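Papain-like protease (Human betacoronavirus 2c EMC/2012, PDB 4RNA) is a cysteine protease that probably cleaves the viral replicase polyprotein and, like its coronavirus relatives, removes ubiquitin and ISG15 from host proteins. Local coordinates at residues A[81-85]-A[152-157]; A[32-37]-A[54-60]. All blocks are in the same frame, centred on the assembly; numbering follows the deposited sequence.

Contact 1 (A[81-85]-A[152-157]); sequences FLHRF and ALIMAY
Phe85 lays one face of its ring against Leu153. Leu153 CD2 sits 3.6 Å from the centroid of the Phe85 ring, 19° off the ring normal, a CH-pi contact that leans toward the CD1-CE1 side of the ring. Next to it the CB of Ala152 meets Phe85 CE1 obliquely. One turn earlier, Phe81 carries its ring across the gap because CG stands anti to the backbone N (chi1 174°). Leu153 CD2 also touches this second ring, near its plane at the edge, so a single methyl serves two phenylalanines in different ways. Phe81 CE2 stands above the centre of the Tyr157 ring, 3.7 Å from Tyr157 CE1, with the two planes inclined at 44°. Ala156 CB fits between the phenylalanines, 3.7 Å from Phe81 CE2 and 4.0 Å from Phe85 CB.

The polar margin belongs to Arg84. Its chain bends at chi3, and Arg84 NH1 donates a nearly straight bond of 3.0 Å to Ala156 O. Ala156 O lies in the guanidinium plane, and NH1 comes in the carbonyl plane on a lone pair. Thr80 OG1 hydrogen-bonds NE, and Asp78 forms a salt bridge with NH2, fixing the rotation of the guanidinium. Tyr157 OH bonds to Tyr74 O. The helices run roughly antiparallel, 9.3 Å apart at these segments, in the helical thumb of the papain-like protease fold.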
loop_
_atom_site.group_PDB
_atom_site.type_symbol
_atom_site.label_atom_id
_atom_site.label_comp_id
_atom_site.label_asym_id
_atom_site.label_seq_id
_atom_site.Cartn_x
_atom_site.Cartn_y
_atom_site.Cartn_z
ATOM N N PHE A 81 2.497 8.934 -6.118
ATOM C CA PHE A 81 3.743 8.487 -5.420
ATOM C C PHE A 81 4.820 9.597 -5.332
ATOM O O PHE A 81 5.457 9.756 -4.291
ATOM C CB PHE A 81 4.369 7.323 -6.229
ATOM C CG PHE A 81 5.737 6.886 -5.681
ATOM C CD1 PHE A 81 6.907 7.473 -6.143
ATOM C CD2 PHE A 81 5.835 5.923 -4.634
ATOM C CE1 PHE A 81 8.169 7.080 -5.628
ATOM C CE2 PHE A 81 7.091 5.501 -4.132
ATOM C CZ PHE A 81 8.257 6.118 -4.596
ATOM N N LEU A 82 5.019 10.389 -6.411
ATOM C CA LEU A 82 6.042 11.461 -6.276
ATOM C C LEU A 82 5.619 12.470 -5.256
ATOM O O LEU A 82 6.493 12.897 -4.450
ATOM C CB LEU A 82 6.328 12.232 -7.533
ATOM C CG LEU A 82 7.117 11.384 -8.539
ATOM C CD1 LEU A 82 7.245 11.915 -10.014
ATOM C CD2 LEU A 82 8.483 10.969 -7.941
ATOM N N HIS A 83 4.364 12.904 -5.359
ATOM C CA HIS A 83 3.944 13.931 -4.338
ATOM C C HIS A 83 4.172 13.390 -2.967
ATOM O O HIS A 83 4.530 14.154 -1.983
ATOM C CB HIS A 83 2.487 14.383 -4.485
ATOM C CG HIS A 83 2.143 15.549 -3.524
ATOM N ND1 HIS A 83 1.596 15.348 -2.296
ATOM C CD2 HIS A 83 2.361 16.932 -3.635
ATOM C CE1 HIS A 83 1.460 16.548 -1.652
ATOM N NE2 HIS A 83 1.928 17.513 -2.472
ATOM N N ARG A 84 3.752 12.160 -2.754
ATOM C CA ARG A 84 3.922 11.583 -1.371
ATOM C C ARG A 84 5.382 11.413 -0.922
ATOM O O ARG A 84 5.752 11.801 0.154
ATOM C CB ARG A 84 3.121 10.283 -1.190
ATOM C CG ARG A 84 1.588 10.496 -1.283
ATOM C CD ARG A 84 0.772 9.181 -1.136
ATOM N NE ARG A 84 1.125 8.150 -2.163
ATOM C CZ ARG A 84 1.867 7.078 -1.937
ATOM N NH1 ARG A 84 2.464 6.867 -0.753
ATOM N NH2 ARG A 84 2.128 6.238 -2.959
ATOM N N PHE A 85 6.231 10.904 -1.798
ATOM C CA PHE A 85 7.642 10.771 -1.505
ATOM C C PHE A 85 8.311 12.134 -1.237
ATOM O O PHE A 85 9.035 12.284 -0.231
ATOM C CB PHE A 85 8.349 10.003 -2.704
ATOM C CG PHE A 85 9.846 10.023 -2.587
ATOM C CD1 PHE A 85 10.455 9.583 -1.401
ATOM C CD2 PHE A 85 10.645 10.450 -3.653
ATOM C CE1 PHE A 85 11.827 9.607 -1.269
ATOM C CE2 PHE A 85 12.047 10.457 -3.541
ATOM C CZ PHE A 85 12.629 10.029 -2.342
ATOM N N ALA A 152 11.976 7.777 3.847
ATOM C CA ALA A 152 10.848 8.379 3.098
ATOM C C ALA A 152 10.360 7.422 1.986
ATOM O O ALA A 152 9.169 7.270 1.731
ATOM C CB ALA A 152 11.238 9.760 2.521
ATOM N N LEU A 153 11.287 6.726 1.365
ATOM C CA LEU A 153 10.868 5.746 0.398
ATOM C C LEU A 153 10.084 4.529 0.945
ATOM O O LEU A 153 9.088 4.108 0.346
ATOM C CB LEU A 153 12.072 5.251 -0.380
ATOM C CG LEU A 153 12.605 6.151 -1.514
ATOM C CD1 LEU A 153 13.826 5.482 -2.122
ATOM C CD2 LEU A 153 11.582 6.445 -2.612
ATOM N N ILE A 154 10.540 3.946 2.067
ATOM C CA ILE A 154 9.820 2.877 2.721
ATOM C C ILE A 154 8.429 3.388 3.019
ATOM O O ILE A 154 7.463 2.678 2.751
ATOM C CB ILE A 154 10.534 2.414 4.036
ATOM C CG1 ILE A 154 11.800 1.650 3.725
ATOM C CG2 ILE A 154 9.603 1.616 4.953
ATOM C CD1 ILE A 154 12.484 1.288 5.035
ATOM N N MET A 155 8.301 4.576 3.595
ATOM C CA MET A 155 6.984 5.129 3.866
ATOM C C MET A 155 6.099 5.331 2.588
ATOM O O MET A 155 4.868 5.041 2.607
ATOM C CB MET A 155 7.148 6.439 4.645
ATOM C CG MET A 155 7.589 6.146 6.047
ATOM S SD MET A 155 7.846 7.706 6.882
ATOM C CE MET A 155 6.199 7.935 7.562
ATOM N N ALA A 156 6.722 5.773 1.485
ATOM C CA ALA A 156 6.003 6.028 0.231
ATOM C C ALA A 156 5.538 4.725 -0.374
ATOM O O ALA A 156 4.319 4.547 -0.634
ATOM C CB ALA A 156 6.852 6.867 -0.745
ATOM N N TYR A 157 6.477 3.779 -0.510
ATOM C CA TYR A 157 6.135 2.458 -1.041
ATOM C C TYR A 157 5.163 1.710 -0.083
ATOM O O TYR A 157 4.338 0.942 -0.542
ATOM C CB TYR A 157 7.398 1.622 -1.221
ATOM C CG TYR A 157 8.197 1.971 -2.461
ATOM C CD1 TYR A 157 7.648 1.806 -3.762
ATOM C CD2 TYR A 157 9.485 2.488 -2.341
ATOM C CE1 TYR A 157 8.376 2.154 -4.905
ATOM C CE2 TYR A 157 10.227 2.869 -3.476
ATOM C CZ TYR A 157 9.678 2.674 -4.748
ATOM O OH TYR A 157 10.400 3.015 -5.842
HETATM O O HOH W 1 2.150 3.552 -2.862
#

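Contact 2 (A[32-37]-A[54-60]); sequences LGCVFF and HSLYLAD
Phe36 and Tyr57 form an antiparallel hydrogen-bonded pair in the small mixed sheet of the N-terminal ubiquitin-like domain of this protease. Phe36 N reaches Tyr57 O at 2.8 Å and Tyr57 N reaches Phe36 O at 2.9 Å. The neighbouring Val35 and Leu58 make a non-hydrogen-bonded pair with side chains on the opposite face of the sheet. There Leu58 CD1 packs 3.7 Å from Val35 CG1 and also meets Leu32, whose CD2 continues to Leu56 CD1.

Beyond the strand end, Ala59 N donates to Cys34 O at 2.7 Å, carrying the ladder into the loop, and Cys34 SG rests against Ala59 CB. At the other end Phe37 turns an edge toward the face of His54, with planes at 81° and centroids 5.5 Å apart in an offset edge-to-face pair. Ser55 O lies in the plane of the Phe37 ring, near CD1, while Leu56 CD2 touches Phe37 CB.

Strand 5-11 flanks 55-58 through backbone bonds of Leu56 and Leu58 with Thr11, and Tyr28 of helix 28-31 covers Val35 and Leu56. On the Phe36 side, Tyr86 packs edge-to-face with Phe36 and bonds through its OH to Leu58 O. Just past strand 55-58, Asp60 reaches back to the loop before strand 35-37: chi1 of 61° folds its carboxylate over its own backbone toward Cys34, and Asp60 OD1 receives Cys34 N at 2.9 Å from above the carboxylate plane.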
loop_
_atom_site.group_PDB
_atom_site.type_symbol
_atom_site.label_atom_id
_atom_site.label_comp_id
_atom_site.label_asym_id
_atom_site.label_seq_id
_atom_site.Cartn_x
_atom_site.Cartn_y
_atom_site.Cartn_z
ATOM N N LEU A 32 2.881 24.381 -15.641
ATOM C CA LEU A 32 3.729 23.147 -15.661
ATOM C C LEU A 32 3.094 21.996 -14.874
ATOM O O LEU A 32 2.835 20.934 -15.398
ATOM C CB LEU A 32 5.099 23.524 -15.105
ATOM C CG LEU A 32 6.292 22.611 -15.058
ATOM C CD1 LEU A 32 6.593 22.058 -16.471
ATOM C CD2 LEU A 32 7.477 23.400 -14.406
ATOM N N GLY A 33 2.821 22.198 -13.597
ATOM C CA GLY A 33 2.199 21.108 -12.829
ATOM C C GLY A 33 2.639 21.273 -11.400
ATOM O O GLY A 33 3.108 22.375 -11.059
ATOM N N CYS A 34 2.512 20.209 -10.603
ATOM C CA CYS A 34 2.890 20.202 -9.193
ATOM C C CYS A 34 4.417 20.106 -9.135
ATOM O O CYS A 34 5.004 19.150 -9.659
ATOM C CB CYS A 34 2.295 18.990 -8.479
ATOM S SG CYS A 34 2.822 18.976 -6.735
ATOM N N VAL A 35 5.044 21.086 -8.497
ATOM C CA VAL A 35 6.525 21.148 -8.533
ATOM C C VAL A 35 7.081 21.416 -7.151
ATOM O O VAL A 35 6.539 22.234 -6.367
ATOM C CB VAL A 35 7.066 22.258 -9.504
ATOM C CG1 VAL A 35 6.961 21.853 -10.964
ATOM C CG2 VAL A 35 6.338 23.557 -9.248
ATOM N N PHE A 36 8.199 20.763 -6.872
ATOM C CA PHE A 36 8.857 20.990 -5.554
ATOM C C PHE A 36 10.200 21.644 -5.823
ATOM O O PHE A 36 10.889 21.313 -6.816
ATOM C CB PHE A 36 9.125 19.655 -4.841
ATOM C CG PHE A 36 7.908 19.083 -4.167
ATOM C CD1 PHE A 36 6.827 18.698 -4.909
ATOM C CD2 PHE A 36 7.824 19.063 -2.747
ATOM C CE1 PHE A 36 5.679 18.182 -4.292
ATOM C CE2 PHE A 36 6.697 18.538 -2.113
ATOM C CZ PHE A 36 5.617 18.124 -2.896
ATOM N N PHE A 37 10.618 22.495 -4.896
ATOM C CA PHE A 37 11.947 23.089 -4.931
ATOM C C PHE A 37 12.495 23.121 -3.524
ATOM O O PHE A 37 11.854 23.650 -2.593
ATOM C CB PHE A 37 11.888 24.518 -5.473
ATOM C CG PHE A 37 13.217 25.238 -5.433
ATOM C CD1 PHE A 37 14.192 25.001 -6.414
ATOM C CD2 PHE A 37 13.500 26.160 -4.415
ATOM C CE1 PHE A 37 15.425 25.667 -6.380
ATOM C CE2 PHE A 37 14.732 26.816 -4.369
ATOM C CZ PHE A 37 15.692 26.579 -5.355
ATOM N N HIS A 54 17.553 27.341 -12.277
ATOM C CA HIS A 54 17.422 26.291 -11.230
ATOM C C HIS A 54 16.681 25.048 -11.688
ATOM O O HIS A 54 15.948 25.058 -12.707
ATOM C CB HIS A 54 16.748 26.849 -9.992
ATOM C CG HIS A 54 17.648 27.708 -9.165
ATOM N ND1 HIS A 54 18.317 27.233 -8.087
ATOM C CD2 HIS A 54 18.013 29.045 -9.301
ATOM C CE1 HIS A 54 19.047 28.229 -7.541
ATOM N NE2 HIS A 54 18.865 29.337 -8.287
ATOM N N SER A 55 16.901 23.972 -10.932
ATOM C CA SER A 55 16.267 22.651 -11.117
ATOM C C SER A 55 14.972 22.509 -10.345
ATOM O O SER A 55 14.956 22.803 -9.172
ATOM C CB SER A 55 17.207 21.547 -10.633
ATOM O OG SER A 55 18.054 21.237 -11.709
ATOM N N LEU A 56 13.908 22.016 -10.998
ATOM C CA LEU A 56 12.632 21.774 -10.309
ATOM C C LEU A 56 12.258 20.322 -10.343
ATOM O O LEU A 56 12.456 19.624 -11.371
ATOM C CB LEU A 56 11.485 22.595 -10.919
ATOM C CG LEU A 56 11.560 24.109 -10.811
ATOM C CD1 LEU A 56 10.332 24.640 -11.573
ATOM C CD2 LEU A 56 11.589 24.593 -9.332
ATOM N N TYR A 57 11.683 19.867 -9.225
ATOM C CA TYR A 57 11.224 18.474 -9.140
ATOM C C TYR A 57 9.766 18.371 -9.513
ATOM O O TYR A 57 8.942 18.847 -8.838
ATOM C CB TYR A 57 11.495 17.907 -7.739
ATOM C CG TYR A 57 12.828 17.311 -7.754
ATOM C CD1 TYR A 57 13.955 18.088 -7.498
ATOM C CD2 TYR A 57 12.987 15.965 -8.124
ATOM C CE1 TYR A 57 15.227 17.523 -7.586
ATOM C CE2 TYR A 57 14.245 15.385 -8.169
ATOM C CZ TYR A 57 15.347 16.177 -7.937
ATOM O OH TYR A 57 16.571 15.558 -8.003
ATOM N N LEU A 58 9.434 17.789 -10.648
ATOM C CA LEU A 58 8.014 17.746 -11.084
ATOM C C LEU A 58 7.299 16.511 -10.469
ATOM O O LEU A 58 7.885 15.415 -10.407
ATOM C CB LEU A 58 7.925 17.663 -12.624
ATOM C CG LEU A 58 6.503 17.686 -13.245
ATOM C CD1 LEU A 58 5.680 18.997 -12.976
ATOM C CD2 LEU A 58 6.684 17.510 -14.740
ATOM N N ALA A 59 6.062 16.667 -9.979
ATOM C CA ALA A 59 5.343 15.530 -9.302
ATOM C C ALA A 59 4.177 15.009 -10.186
ATOM O O ALA A 59 3.659 13.940 -9.920
ATOM C CB ALA A 59 4.846 15.898 -7.894
ATOM N N ASP A 60 3.748 15.744 -11.229
ATOM C CA ASP A 60 2.587 15.279 -12.058
ATOM C C ASP A 60 2.615 16.024 -13.329
ATOM O O ASP A 60 3.473 16.866 -13.509
ATOM C CB ASP A 60 1.188 15.341 -11.344
ATOM C CG ASP A 60 0.774 16.794 -10.911
ATOM O OD1 ASP A 60 1.238 17.791 -11.549
ATOM O OD2 ASP A 60 -0.039 16.926 -9.935
#

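Both contacts are largely buried; the centre of contact 1 is about 12 Å from the chain centre and that of contact 2 about 27 Å, and contact 2 includes exposed His54 at one end. Contact 1 joins two helices by side chains, with a single direct hydrogen bond at its margin; contact 2 joins neighbouring strands through a ladder of backbone bonds, with side chains packed on both faces. Helix 81-92 connects them: its Phe81 and Phe85 serve contact 1, while His83 and Leu82 pack toward contact 2. His83 CD2 comes 3.5 Å from Phe36 CZ, and Leu82 CD1 3.6 Å from Leu58 O. The same helix therefore joins the ubiquitin-like sheet to the helical thumb, and both contacts also touch the second subunit.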